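Local atomic coordinates of putative uncharacterized protein (Sulfolobus turreted icosahedral virus, PDB entry 4IL7), a protein that is a structural protein of the viral capsid, probably of its pentons, of which this chain is the C-terminal domain. Residues E75-Y80 and T92-G97; G112-T117 and M123-Q128. The protein carries 1 engineered substitution. All coordinates share one frame; numbering follows the deposited sequence.

How the contacts relate
The two contacts lie on opposite sides of the domain's centre, their centres about 17 Å apart. Contact 1 is the smaller, burying 172 Å² where segment 92-97, whose loop residues connect strand 86-92 of one sheet to strand 97-104 of the other, meets the outer strand 76-83. It is built from side chains alone, without hydrogen bonds. Contact 2 joins adjacent strands 110-118 and 121-128 of the sheet lacking strand 76-83, buries 543 Å² and rests on a ladder of backbone hydrogen bonds. Both are partly buried: Ile79 and Ile93 in contact 1, and Ile114, Leu116 and Leu127 in contact 2, turn apolar groups inward, while Tyr77, Pro94, Gln113 and Thr124 mark the exposed borders.

Contact 1 of 2, residues E75-Y80 and T92-G97; sequences ENYLIY and TIPANG
Pro94 sets its ring carbon CG over one face of the Tyr77 ring, a CH-pi contact in which CG stands 3.9 Å from the ring centroid and only 11° off the ring normal. The carbon therefore sits above the middle of the ring, though its nearest single atom is Tyr77 CD2, 3.8 Å from Pro94 CG. Tyr77 reaches this place because its CG lies anti to the backbone N (chi1 -176°), which carries the ring from the strand across to the loop. This close face contact forms the solvent side of the interface, and both residues are exposed.

On the buried side the two segments touch less closely. Ile79 CD1 lies 4.2 Å from Ile93 CG1, and the same Ile79 methyl is 4.5 Å from Pro94 CD. Other parts of the domain complete the packing here: Ile93 is buried, and both isoleucines also touch Leu99 of strand 97-104, linking this end of the contact to the apolar interior. Strand 150-158 pairs with the segment 75-80; Ile79 and Tyr80 both face Ile155 there, forming a classic beta bulge. The arrangement is that of an inter-sheet loop packed against an edge strand of a beta sandwich, consistent with the partial jelly roll of this capsid domain.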
loop_
_atom_site.group_PDB
_atom_site.type_symbol
_atom_site.label_atom_id
_atom_site.label_comp_id
_atom_site.label_asym_id
_atom_site.label_seq_id
_atom_site.Cartn_x
_atom_site.Cartn_y
_atom_site.Cartn_z
ATOM N N GLU A 75 -9.917 13.965 -4.162
ATOM C CA GLU A 75 -9.609 13.286 -5.454
ATOM C C GLU A 75 -8.703 12.068 -5.112
ATOM O O GLU A 75 -7.733 12.186 -4.365
ATOM C CB GLU A 75 -8.925 14.224 -6.447
ATOM N N ASN A 76 -9.060 10.905 -5.644
ATOM C CA ASN A 76 -8.387 9.635 -5.388
ATOM C C ASN A 76 -7.670 9.116 -6.607
ATOM O O ASN A 76 -8.317 8.764 -7.570
ATOM C CB ASN A 76 -9.393 8.600 -4.931
ATOM C CG ASN A 76 -9.961 8.880 -3.550
ATOM O OD1 ASN A 76 -9.252 9.313 -2.626
ATOM N ND2 ASN A 76 -11.244 8.533 -3.351
ATOM N N TYR A 77 -6.334 9.055 -6.588
ATOM C CA TYR A 77 -5.483 8.683 -7.732
ATOM C C TYR A 77 -5.175 7.194 -7.568
ATOM O O TYR A 77 -4.593 6.774 -6.558
ATOM C CB TYR A 77 -4.161 9.462 -7.716
ATOM C CG TYR A 77 -3.214 9.229 -8.932
ATOM C CD1 TYR A 77 -3.134 10.175 -9.968
ATOM C CD2 TYR A 77 -2.361 8.083 -9.033
ATOM C CE1 TYR A 77 -2.279 9.990 -11.058
ATOM C CE2 TYR A 77 -1.508 7.901 -10.136
ATOM C CZ TYR A 77 -1.474 8.862 -11.142
ATOM O OH TYR A 77 -0.645 8.710 -12.249
ATOM N N LEU A 78 -5.583 6.416 -8.563
ATOM C CA LEU A 78 -5.359 4.969 -8.559
ATOM C C LEU A 78 -3.895 4.693 -8.802
ATOM O O LEU A 78 -3.276 5.151 -9.787
ATOM C CB LEU A 78 -6.211 4.311 -9.634
ATOM C CG LEU A 78 -6.044 2.784 -9.812
ATOM C CD1 LEU A 78 -6.453 2.071 -8.541
ATOM C CD2 LEU A 78 -6.848 2.316 -10.964
ATOM N N ILE A 79 -3.313 3.802 -7.964
ATOM C CA ILE A 79 -1.935 3.370 -8.124
ATOM C C ILE A 79 -1.847 1.906 -8.569
ATOM O O ILE A 79 -1.054 1.569 -9.458
ATOM C CB ILE A 79 -1.123 3.627 -6.833
ATOM C CG1 ILE A 79 -1.038 5.147 -6.559
ATOM C CG2 ILE A 79 0.254 2.977 -6.868
ATOM C CD1 ILE A 79 -0.540 5.491 -5.165
ATOM N N TYR A 80 -2.616 1.022 -7.933
ATOM C CA TYR A 80 -2.545 -0.417 -8.266
ATOM C C TYR A 80 -3.845 -1.112 -7.870
ATOM O O TYR A 80 -4.438 -0.818 -6.829
ATOM C CB TYR A 80 -1.394 -1.111 -7.539
ATOM C CG TYR A 80 -1.285 -2.600 -7.823
ATOM C CD1 TYR A 80 -0.937 -3.042 -9.050
ATOM C CD2 TYR A 80 -1.648 -3.518 -6.868
ATOM C CE1 TYR A 80 -0.841 -4.392 -9.295
ATOM C CE2 TYR A 80 -1.562 -4.899 -7.125
ATOM C CZ TYR A 80 -1.145 -5.326 -8.340
ATOM O OH TYR A 80 -1.046 -6.691 -8.678
ATOM N N THR A 92 5.346 4.575 -7.787
ATOM C CA THR A 92 5.684 5.905 -7.327
ATOM C C THR A 92 4.438 6.642 -6.920
ATOM O O THR A 92 3.464 6.713 -7.676
ATOM C CB THR A 92 6.412 6.692 -8.438
ATOM O OG1 THR A 92 7.634 6.023 -8.727
ATOM C CG2 THR A 92 6.730 8.132 -7.974
ATOM N N ILE A 93 4.438 7.196 -5.734
ATOM C CA ILE A 93 3.323 7.981 -5.272
ATOM C C ILE A 93 3.468 9.402 -5.863
ATOM O O ILE A 93 4.503 10.026 -5.700
ATOM C CB ILE A 93 3.319 7.967 -3.735
ATOM C CG1 ILE A 93 3.006 6.529 -3.263
ATOM C CG2 ILE A 93 2.329 8.967 -3.194
ATOM C CD1 ILE A 93 3.287 6.264 -1.808
ATOM N N PRO A 94 2.434 9.903 -6.560
ATOM C CA PRO A 94 2.627 11.109 -7.395
ATOM C C PRO A 94 2.528 12.449 -6.680
ATOM O O PRO A 94 2.957 13.467 -7.246
ATOM C CB PRO A 94 1.494 10.987 -8.411
ATOM C CG PRO A 94 0.396 10.336 -7.650
ATOM C CD PRO A 94 1.100 9.308 -6.779
ATOM N N ALA A 95 1.942 12.478 -5.493
ATOM C CA ALA A 95 1.673 13.736 -4.816
ATOM C C ALA A 95 1.743 13.592 -3.320
ATOM O O ALA A 95 1.851 12.494 -2.795
ATOM C CB ALA A 95 0.304 14.263 -5.225
ATOM N N ASN A 96 1.729 14.719 -2.630
ATOM C CA ASN A 96 1.497 14.731 -1.204
ATOM C C ASN A 96 0.058 14.339 -0.918
ATOM O O ASN A 96 -0.873 14.781 -1.613
ATOM C CB ASN A 96 1.766 16.112 -0.581
ATOM C CG ASN A 96 3.213 16.582 -0.691
ATOM O OD1 ASN A 96 4.135 15.893 -1.120
ATOM N ND2 ASN A 96 3.400 17.818 -0.274
ATOM N N GLY A 97 -0.142 13.518 0.110
ATOM C CA GLY A 97 -1.498 13.134 0.516
ATOM C C GLY A 97 -1.468 11.909 1.403
ATOM O O GLY A 97 -0.509 11.691 2.127
#

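Contact 2 of 2, residues G112-T117 and M123-Q128; sequences GQITLT and MTFNLQ
Ile114 and Phe125 form the middle hydrogen-bonded pair of an antiparallel beta hairpin made by strands 110-118 and 121-128, with strand 121-128 at the outer border of its four-stranded sheet. Ile114 N donates to Phe125 O at 3.0 Å, and Phe125 N returns a bond to Ile114 O at 2.9 Å. Leu116 and Met123 make a second pair of backbone bonds. At Gly112 and Leu127 the pairing is uneven: the bond from Leu127 N to Gly112 O is short, at 2.8 Å, although the donor sits well above the carbonyl plane, 47° out of it, whereas that from Gly112 N to Leu127 O is weak.

The inward face carries Ile114, Leu116, Met123, Phe125 and Leu127. Leu127 can be followed from CB to its two methyls: its CB lies 3.7 Å from Gly112 O, CG passes beside the peptide between Gln113 and Ile114, CD1 settles against Gln113 C and O, and CD2 reaches Ile114 CG2 at 3.9 Å. That methyl of Ile114 also meets Phe125 CB. Leu116 CD1 comes within 3.8 Å of Phe125 CE1, the two side chains crossing at about a right angle. Leu116 and Phe125 both continue onto Ile134 of strand 130-136, tying the hairpin to the opposing sheet of the sandwich.

The other face holds Gln113, Thr115, Thr124 and Asn126. In one of its two conformers Gln113 places OE1 3.8 Å from Thr124 CG2. Thr115 OG1 lies 3.8 Å from Thr124 OG1, and Asn126 ND2 is hydrogen-bonded to Asn110 OD1.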
loop_
_atom_site.group_PDB
_atom_site.type_symbol
_atom_site.label_atom_id
_atom_site.label_comp_id
_atom_site.label_asym_id
_atom_site.label_seq_id
_atom_site.Cartn_x
_atom_site.Cartn_y
_atom_site.Cartn_z
ATOM N N GLY A 112 -0.314 -8.441 6.763
ATOM C CA GLY A 112 1.014 -8.352 6.182
ATOM C C GLY A 112 1.700 -7.054 6.462
ATOM O O GLY A 112 1.500 -6.451 7.501
ATOM N N GLN A 113 2.524 -6.673 5.474
ATOM C CA GLN A 113 3.502 -5.598 5.592
ATOM C C GLN A 113 3.615 -4.871 4.280
ATOM O O GLN A 113 3.515 -5.501 3.245
ATOM C CB GLN A 113 4.888 -6.109 5.973
ATOM C CG GLN A 113 5.012 -6.673 7.361
ATOM C CD GLN A 113 6.482 -6.745 7.765
ATOM O OE1 GLN A 113 7.421 -6.751 6.872
ATOM N NE2 GLN A 113 6.700 -6.617 9.050
ATOM N N ILE A 114 3.915 -3.575 4.360
ATOM C CA ILE A 114 4.316 -2.761 3.195
ATOM C C ILE A 114 5.543 -1.979 3.560
ATOM O O ILE A 114 5.696 -1.502 4.664
ATOM C CB ILE A 114 3.157 -1.841 2.680
ATOM C CG1 ILE A 114 3.441 -1.207 1.330
ATOM C CG2 ILE A 114 2.747 -0.855 3.740
ATOM C CD1 ILE A 114 2.222 -0.492 0.701
ATOM N N THR A 115 6.432 -1.775 2.564
ATOM C CA THR A 115 7.618 -0.974 2.710
ATOM C C THR A 115 7.600 0.182 1.777
ATOM O O THR A 115 7.305 0.006 0.564
ATOM C CB THR A 115 8.873 -1.794 2.444
ATOM O OG1 THR A 115 8.896 -2.922 3.310
ATOM C CG2 THR A 115 10.160 -1.004 2.645
ATOM N N LEU A 116 7.851 1.373 2.261
ATOM C CA LEU A 116 7.921 2.611 1.525
ATOM C C LEU A 116 9.275 3.235 1.618
ATOM O O LEU A 116 9.917 3.149 2.699
ATOM C CB LEU A 116 6.924 3.639 2.045
ATOM C CG LEU A 116 5.453 3.224 2.150
ATOM C CD1 LEU A 116 4.565 4.348 2.630
ATOM C CD2 LEU A 116 4.909 2.704 0.841
ATOM N N THR A 117 9.747 3.927 0.613
ATOM C CA THR A 117 10.995 4.652 0.661
ATOM C C THR A 117 10.796 6.056 0.183
ATOM O O THR A 117 10.117 6.274 -0.818
ATOM C CB THR A 117 12.080 3.908 -0.105
ATOM O OG1 THR A 117 11.875 4.008 -1.535
ATOM C CG2 THR A 117 12.228 2.529 0.273
ATOM N N MET A 123 10.658 2.966 5.450
ATOM C CA MET A 123 9.615 2.714 6.443
ATOM C C MET A 123 8.953 1.400 6.176
ATOM O O MET A 123 8.701 1.035 5.053
ATOM C CB MET A 123 8.576 3.832 6.430
ATOM C CG MET A 123 9.240 5.200 6.625
ATOM S SD MET A 123 8.259 6.554 6.182
ATOM C CE MET A 123 8.277 6.534 4.384
ATOM N N THR A 124 8.632 0.683 7.240
ATOM C CA THR A 124 7.889 -0.574 7.196
ATOM C C THR A 124 6.631 -0.453 8.039
ATOM O O THR A 124 6.712 -0.036 9.199
ATOM C CB THR A 124 8.714 -1.756 7.622
ATOM O OG1 THR A 124 9.903 -1.818 6.792
ATOM C CG2 THR A 124 7.999 -3.055 7.546
ATOM N N PHE A 125 5.495 -0.811 7.453
ATOM C CA PHE A 125 4.189 -0.678 8.129
ATOM C C PHE A 125 3.455 -2.017 8.150
ATOM O O PHE A 125 3.374 -2.733 7.170
ATOM C CB PHE A 125 3.298 0.327 7.391
ATOM C CG PHE A 125 3.871 1.688 7.342
ATOM C CD1 PHE A 125 4.689 2.083 6.281
ATOM C CD2 PHE A 125 3.633 2.611 8.350
ATOM C CE1 PHE A 125 5.228 3.330 6.219
ATOM C CE2 PHE A 125 4.179 3.908 8.280
ATOM C CZ PHE A 125 4.972 4.214 7.202
ATOM N N ASN A 126 2.830 -2.278 9.278
ATOM C CA ASN A 126 1.822 -3.335 9.415
ATOM C C ASN A 126 0.572 -2.974 8.584
ATOM O O ASN A 126 0.143 -1.873 8.533
ATOM C CB ASN A 126 1.413 -3.438 10.880
ATOM C CG ASN A 126 0.586 -4.642 11.105
ATOM O OD1 ASN A 126 1.071 -5.734 11.052
ATOM N ND2 ASN A 126 -0.666 -4.404 11.397
ATOM N N LEU A 127 0.086 -4.038 7.939
ATOM C CA LEU A 127 -1.215 -3.962 7.229
ATOM C C LEU A 127 -2.220 -4.868 7.928
ATOM O O LEU A 127 -1.917 -5.939 8.359
ATOM C CB LEU A 127 -1.101 -4.426 5.798
ATOM C CG LEU A 127 -0.215 -3.564 4.907
ATOM C CD1 LEU A 127 -0.047 -4.237 3.552
ATOM C CD2 LEU A 127 -0.765 -2.189 4.756
ATOM N N GLN A 128 -3.449 -4.328 7.965
ATOM C CA GLN A 128 -4.639 -5.073 8.395
ATOM C C GLN A 128 -5.573 -5.134 7.165
ATOM O O GLN A 128 -5.522 -4.348 6.255
ATOM C CB GLN A 128 -5.310 -4.421 9.630
ATOM C CG GLN A 128 -4.355 -4.299 10.789
ATOM C CD GLN A 128 -4.980 -3.850 12.049
ATOM O OE1 GLN A 128 -5.756 -2.919 12.054
ATOM N NE2 GLN A 128 -4.617 -4.493 13.150
HETATM O O HOH W 1 0.593 -8.156 9.764
HETATM O O HOH W 2 3.647 -6.798 10.085
#